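Local coordinates for cutm, flavoprotein of carbon monoxide dehydrogenase (Hydrogenophaga pseudoflava, PDB 1FFV) that binds FAD as the flavoprotein subunit of a carbon monoxide dehydrogenase and probably passes electrons from CO oxidation on to an external acceptor, at residues V18-L21 with G22-S26. Residues are numbered along the deposited sequence; the frame is centred on the assembly and turned at random.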
# COMPACT_ATOMS: atom_id res chain seq x y z
N VAL C 18 -6.08 -51.65 9.84
CA VAL C 18 -6.25 -52.84 9.01
C VAL C 18 -7.68 -52.92 8.45
O VAL C 18 -7.87 -53.26 7.29
CB VAL C 18 -5.93 -54.12 9.82
CG1 VAL C 18 -6.33 -55.37 9.03
CG2 VAL C 18 -4.44 -54.16 10.15
N ALA C 19 -8.66 -52.59 9.28
CA ALA C 19 -10.06 -52.61 8.86
C ALA C 19 -10.26 -51.63 7.70
O ALA C 19 -10.86 -51.99 6.68
CB ALA C 19 -10.97 -52.23 10.04
N LEU C 20 -9.75 -50.40 7.86
CA LEU C 20 -9.86 -49.37 6.83
C LEU C 20 -9.21 -49.81 5.52
O LEU C 20 -9.74 -49.55 4.44
CB LEU C 20 -9.24 -48.06 7.31
CG LEU C 20 -10.00 -47.27 8.37
CD1 LEU C 20 -9.12 -46.18 8.91
CD2 LEU C 20 -11.28 -46.69 7.79
N LEU C 21 -8.05 -50.47 5.62
CA LEU C 21 -7.35 -50.96 4.44
C LEU C 21 -8.24 -51.96 3.69
O LEU C 21 -8.34 -51.92 2.46
CB LEU C 21 -6.04 -51.65 4.83
CG LEU C 21 -4.84 -50.76 5.12
CD1 LEU C 21 -3.72 -51.60 5.68
CD2 LEU C 21 -4.40 -50.05 3.85
N GLY C 22 -8.89 -52.84 4.46
CA GLY C 22 -9.76 -53.84 3.88
C GLY C 22 -11.02 -53.24 3.29
O GLY C 22 -11.47 -53.63 2.20
N GLN C 23 -11.57 -52.25 3.99
CA GLN C 23 -12.78 -51.56 3.55
C GLN C 23 -12.58 -50.67 2.33
O GLN C 23 -13.39 -50.69 1.39
CB GLN C 23 -13.33 -50.72 4.71
CG GLN C 23 -14.53 -49.86 4.36
CD GLN C 23 -14.85 -48.85 5.45
OE1 GLN C 23 -15.27 -47.73 5.14
NE2 GLN C 23 -14.64 -49.24 6.71
N LEU C 24 -11.50 -49.89 2.34
CA LEU C 24 -11.19 -48.96 1.25
C LEU C 24 -10.45 -49.60 0.07
O LEU C 24 -10.55 -49.12 -1.07
CB LEU C 24 -10.40 -47.77 1.79
CG LEU C 24 -11.11 -47.01 2.92
CD1 LEU C 24 -10.16 -46.06 3.62
CD2 LEU C 24 -12.32 -46.27 2.37
N GLY C 25 -9.72 -50.67 0.33
CA GLY C 25 -9.00 -51.36 -0.73
C GLY C 25 -7.78 -50.63 -1.28
O GLY C 25 -7.24 -49.74 -0.64
N SER C 26 -7.40 -51.01 -2.50
CA SER C 26 -6.24 -50.45 -3.21
C SER C 26 -6.25 -48.93 -3.40
O SER C 26 -5.23 -48.34 -3.76
CB SER C 26 -6.09 -51.13 -4.57
OG SER C 26 -7.31 -51.01 -5.30
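Leu20 and Leu24 meet one turn apart in a local contact at the C-terminal end of helix 14-24, in the FAD-binding part of the chain. Four successive i to i+4 backbone hydrogen bonds build this last stretch. Gly22 N donates to Val18 O at 3.0 Å. Gln23 N reaches Ala19 O at 2.8 Å. Leu24 N reaches Leu20 O, also at 2.8 Å. This bond is the straightest of the four, with an N-H...O angle of 164°. The last bond, from Gly25 N to Leu21 O, is again 2.8 Å long. It is more bent, at 139°, which is consistent with the chain leaving the helix here. Gly25 is the first residue to depart from helical backbone angles, and its phi is positive. A residue without a side chain takes such angles easily.

Leu24 follows Leu20 on the same face, and its CD1 reaches the base of the Leu20 side chain. Leu24 has CG beside its own backbone N and anti to the carbonyl carbon (chi1 -57°). This lays the branch back along the helix, with CG 3.3 Å from Leu20 O. CD1 then comes within 4.3 Å of Leu20 CB, a light apolar touch. Gln23 is exposed. With CG anti to N and the chain extended beyond it, the amide is carried back past Leu20, and Gln23 NE2 lies 4.4 Å from Leu20 CD2.

Leu21 is buried, and its side chain is about 7 Å from the bound FAD. Leu20 and Leu21 both pack on Ile52 of strand 50-53, while Leu24 touches His50 of that strand. Leu20 and Leu24 also meet His9 of strand 7-9, and Val18 and Leu21 lean on Val166 of strand 166-173.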